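Local coordinates for hypothetical protein PA2201 (Pseudomonas aeruginosa, PDB 2FEF), which is of unknown function but carries a C-terminal region of the PoNi family, and may therefore act as an immunity protein against a PoNe-type DNase toxin, at residues Phe210-Ala223 and Leu263-Arg275. Sequence-based numbering, arbitrary orientation.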
# COMPACT_ATOMS: atom_id res chain seq x y z
N PHE B 210 5.18 39.50 -17.85
CA PHE B 210 4.12 39.87 -16.91
C PHE B 210 4.69 40.51 -15.63
O PHE B 210 4.16 41.50 -15.12
CB PHE B 210 3.25 38.64 -16.59
CG PHE B 210 2.33 38.85 -15.42
CD1 PHE B 210 1.11 39.48 -15.59
CD2 PHE B 210 2.69 38.43 -14.14
CE1 PHE B 210 0.27 39.68 -14.52
CE2 PHE B 210 1.84 38.63 -13.06
CZ PHE B 210 0.63 39.25 -13.25
N PHE B 211 5.76 39.92 -15.10
CA PHE B 211 6.35 40.41 -13.87
C PHE B 211 7.02 41.78 -14.02
O PHE B 211 6.93 42.64 -13.12
CB PHE B 211 7.36 39.40 -13.34
CG PHE B 211 6.74 38.14 -12.77
CD1 PHE B 211 7.33 36.90 -12.98
CD2 PHE B 211 5.58 38.21 -12.00
CE1 PHE B 211 6.79 35.73 -12.44
CE2 PHE B 211 5.01 37.05 -11.46
CZ PHE B 211 5.61 35.81 -11.69
N GLU B 212 7.69 41.98 -15.15
CA GLU B 212 8.58 43.13 -15.36
C GLU B 212 7.95 44.27 -16.14
O GLU B 212 8.19 45.45 -15.83
CB GLU B 212 9.87 42.67 -16.05
CG GLU B 212 10.70 41.68 -15.24
CD GLU B 212 12.01 41.29 -15.92
OE1 GLU B 212 12.26 41.72 -17.07
OE2 GLU B 212 12.80 40.54 -15.30
N GLU B 213 7.14 43.93 -17.14
CA GLU B 213 6.56 44.92 -18.05
C GLU B 213 5.04 45.08 -17.89
O GLU B 213 4.45 45.99 -18.47
CB GLU B 213 6.88 44.55 -19.52
CG GLU B 213 8.36 44.33 -19.84
N ALA B 214 4.42 44.19 -17.10
CA ALA B 214 2.95 44.10 -16.96
C ALA B 214 2.33 45.02 -15.90
O ALA B 214 2.86 45.16 -14.78
N ASP B 215 1.21 45.64 -16.26
CA ASP B 215 0.51 46.61 -15.40
C ASP B 215 -0.30 45.99 -14.25
O ASP B 215 -0.56 46.66 -13.23
CB ASP B 215 -0.39 47.51 -16.26
N GLY B 216 -0.72 44.73 -14.41
CA GLY B 216 -1.66 44.08 -13.49
C GLY B 216 -3.10 44.53 -13.71
O GLY B 216 -4.01 44.14 -12.98
N SER B 217 -3.29 45.36 -14.75
CA SER B 217 -4.59 45.93 -15.10
C SER B 217 -5.18 45.16 -16.26
O SER B 217 -6.31 45.43 -16.71
CB SER B 217 -4.40 47.39 -15.53
OG SER B 217 -3.57 47.47 -16.69
N ASP B 218 -4.39 44.22 -16.78
CA ASP B 218 -4.80 43.43 -17.93
C ASP B 218 -4.39 41.98 -17.74
O ASP B 218 -3.20 41.66 -17.58
CB ASP B 218 -4.26 44.00 -19.25
CG ASP B 218 -5.17 43.71 -20.43
OD1 ASP B 218 -5.91 42.68 -20.39
OD2 ASP B 218 -5.17 44.52 -21.39
N ALA B 219 -5.39 41.11 -17.73
CA ALA B 219 -5.16 39.67 -17.69
C ALA B 219 -4.58 39.20 -19.03
O ALA B 219 -3.99 38.14 -19.09
CB ALA B 219 -6.48 38.98 -17.40
N GLN B 220 -4.74 40.01 -20.09
CA GLN B 220 -4.23 39.66 -21.43
C GLN B 220 -2.73 39.32 -21.43
O GLN B 220 -2.24 38.57 -22.29
CB GLN B 220 -4.53 40.78 -22.45
CG GLN B 220 -3.97 40.51 -23.85
CD GLN B 220 -4.53 39.24 -24.50
OE1 GLN B 220 -5.71 38.89 -24.32
NE2 GLN B 220 -3.69 38.54 -25.27
N ALA B 221 -2.01 39.86 -20.45
CA ALA B 221 -0.60 39.64 -20.27
C ALA B 221 -0.27 38.16 -20.06
O ALA B 221 0.86 37.73 -20.32
CB ALA B 221 -0.09 40.48 -19.07
N LEU B 222 -1.26 37.37 -19.63
CA LEU B 222 -1.06 35.95 -19.32
C LEU B 222 -1.74 35.01 -20.31
O LEU B 222 -1.59 33.79 -20.22
CB LEU B 222 -1.50 35.64 -17.89
CG LEU B 222 -0.58 36.25 -16.83
CD1 LEU B 222 -1.12 36.07 -15.39
CD2 LEU B 222 0.87 35.70 -16.90
N ALA B 223 -2.49 35.59 -21.26
CA ALA B 223 -3.18 34.75 -22.24
C ALA B 223 -2.21 33.95 -23.16
O ALA B 223 -2.40 32.75 -23.33
CB ALA B 223 -4.24 35.55 -23.03
N LEU B 263 -2.83 34.19 -9.50
CA LEU B 263 -2.52 35.60 -9.81
C LEU B 263 -3.78 36.43 -10.05
O LEU B 263 -3.83 37.61 -9.68
CB LEU B 263 -1.53 35.71 -11.01
CG LEU B 263 -0.10 35.23 -10.72
CD1 LEU B 263 0.71 34.97 -12.02
CD2 LEU B 263 0.65 36.19 -9.79
N GLY B 264 -4.82 35.82 -10.62
CA GLY B 264 -6.11 36.50 -10.79
C GLY B 264 -6.76 36.91 -9.46
O GLY B 264 -7.33 38.00 -9.35
N VAL B 265 -6.69 36.05 -8.47
CA VAL B 265 -7.20 36.40 -7.14
C VAL B 265 -6.38 37.54 -6.54
O VAL B 265 -6.93 38.51 -6.01
CB VAL B 265 -7.19 35.17 -6.20
CG1 VAL B 265 -7.64 35.56 -4.76
CG2 VAL B 265 -8.12 34.04 -6.77
N LEU B 266 -5.05 37.41 -6.63
CA LEU B 266 -4.12 38.39 -6.06
C LEU B 266 -4.21 39.78 -6.69
O LEU B 266 -4.13 40.80 -5.99
CB LEU B 266 -2.70 37.85 -6.16
CG LEU B 266 -2.43 36.60 -5.31
CD1 LEU B 266 -1.03 36.04 -5.63
CD2 LEU B 266 -2.62 36.86 -3.81
N TYR B 267 -4.37 39.82 -8.02
CA TYR B 267 -4.44 41.09 -8.76
C TYR B 267 -5.83 41.66 -8.94
O TYR B 267 -5.96 42.86 -9.15
CB TYR B 267 -3.78 40.98 -10.13
CG TYR B 267 -2.29 41.09 -10.10
CD1 TYR B 267 -1.50 40.02 -9.72
CD2 TYR B 267 -1.65 42.27 -10.46
CE1 TYR B 267 -0.12 40.11 -9.70
CE2 TYR B 267 -0.26 42.38 -10.43
CZ TYR B 267 0.49 41.29 -10.07
OH TYR B 267 1.87 41.38 -10.04
N GLY B 268 -6.86 40.84 -8.86
CA GLY B 268 -8.24 41.36 -8.87
C GLY B 268 -8.77 41.81 -10.22
O GLY B 268 -9.86 42.39 -10.33
N TRP B 269 -8.02 41.51 -11.27
CA TRP B 269 -8.37 41.96 -12.60
C TRP B 269 -9.54 41.20 -13.23
O TRP B 269 -9.94 40.14 -12.73
CB TRP B 269 -7.14 41.87 -13.50
CG TRP B 269 -6.55 40.49 -13.62
CD1 TRP B 269 -7.19 39.28 -13.52
CD2 TRP B 269 -5.19 40.21 -13.90
NE1 TRP B 269 -6.31 38.26 -13.74
CE2 TRP B 269 -5.07 38.80 -13.96
CE3 TRP B 269 -4.06 41.01 -14.10
CZ2 TRP B 269 -3.86 38.18 -14.21
CZ3 TRP B 269 -2.86 40.40 -14.35
CH2 TRP B 269 -2.77 38.99 -14.40
N ASP B 270 -10.08 41.76 -14.31
CA ASP B 270 -11.09 41.08 -15.13
C ASP B 270 -10.42 39.98 -15.93
O ASP B 270 -9.68 40.26 -16.87
CB ASP B 270 -11.79 42.10 -16.05
CG ASP B 270 -12.94 41.48 -16.84
OD1 ASP B 270 -13.09 40.24 -16.87
OD2 ASP B 270 -13.70 42.25 -17.46
N ASP B 271 -10.66 38.74 -15.51
CA ASP B 271 -9.92 37.59 -16.04
C ASP B 271 -10.67 36.92 -17.17
O ASP B 271 -10.37 35.80 -17.53
CB ASP B 271 -9.59 36.59 -14.92
CG ASP B 271 -10.83 35.94 -14.33
OD1 ASP B 271 -11.97 36.27 -14.80
OD2 ASP B 271 -10.67 35.08 -13.46
N GLY B 272 -11.65 37.62 -17.76
CA GLY B 272 -12.50 36.99 -18.76
C GLY B 272 -11.74 36.32 -19.91
O GLY B 272 -12.08 35.21 -20.33
N VAL B 273 -10.72 36.99 -20.42
CA VAL B 273 -9.93 36.43 -21.52
C VAL B 273 -9.30 35.06 -21.14
O VAL B 273 -9.20 34.15 -21.98
CB VAL B 273 -8.86 37.43 -22.04
CG1 VAL B 273 -7.76 37.72 -21.02
CG2 VAL B 273 -8.29 36.99 -23.40
N LEU B 274 -8.99 34.90 -19.87
CA LEU B 274 -8.33 33.67 -19.43
C LEU B 274 -9.30 32.49 -19.22
O LEU B 274 -8.89 31.32 -19.21
CB LEU B 274 -7.52 33.94 -18.17
CG LEU B 274 -6.56 35.13 -18.23
CD1 LEU B 274 -5.90 35.25 -16.89
CD2 LEU B 274 -5.54 34.98 -19.37
N ARG B 275 -10.58 32.79 -19.03
CA ARG B 275 -11.58 31.74 -18.76
C ARG B 275 -11.85 30.84 -19.97
O ARG B 275 -12.41 29.75 -19.82
CB ARG B 275 -12.88 32.37 -18.25
CG ARG B 275 -12.62 33.02 -16.93
CD ARG B 275 -13.82 33.10 -16.06
NE ARG B 275 -13.40 33.66 -14.79
CZ ARG B 275 -13.98 33.42 -13.63
NH1 ARG B 275 -15.03 32.61 -13.55
NH2 ARG B 275 -13.48 33.99 -12.52
O HOH W 1 -8.06 42.32 -17.38
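An aromatic cluster of Phe210, Tyr267 and Trp269 joins two helix-loop segments in the all-helical PoNi-family region, a worked example of how segments can be held together by side-chain packing with no direct hydrogen bond between them. Phe210, in helix 208-213, turns the edge of its ring toward one face of Tyr267 in a T-shaped pair, centroids 5.3 Å apart and planes at 65°; its CZ does the touching, near the rim of the tyrosine. The phenyl and the indole's benzo ring lie edge by edge, their planes steeply inclined.

Trp269 follows helix 258-267 by way of Gly268, whose positive phi turns the chain out of the helix. With its CG held between backbone N and carbonyl carbon (chi1 58°), the indole is clasped between Tyr267 CB on one face and Ala219 on the other. Ala219 CB makes a CH-pi contact, 3.7 Å from the centroid of the five-membered Trp269 ring and almost along its normal. Leu222 CD1 closes on the indole edge, 3.5 Å from Trp269 CH2, and also reaches Leu263 CD1. Gly216, with positive phi and no side chain, brings its CA within 3.5 Å of Tyr267 CD2.

Beyond the indole, Leu274 packs its methyls against Ala219 and Ala223, and Tyr280 touches Leu274 from the following loop. Asp218 OD1 accepts from Gln220 N and Asp270 OD1 from Gly272 N, so an Asx turn shapes each loop. Arg275 grips the Asp271 carboxylate side-on with NE and NH2, while Tyr280 OH also bonds to Asp271 OD2. A single water links the two backbones, accepting from Ala219 N at 3.0 Å and donating to Asp270 O at 2.7 Å.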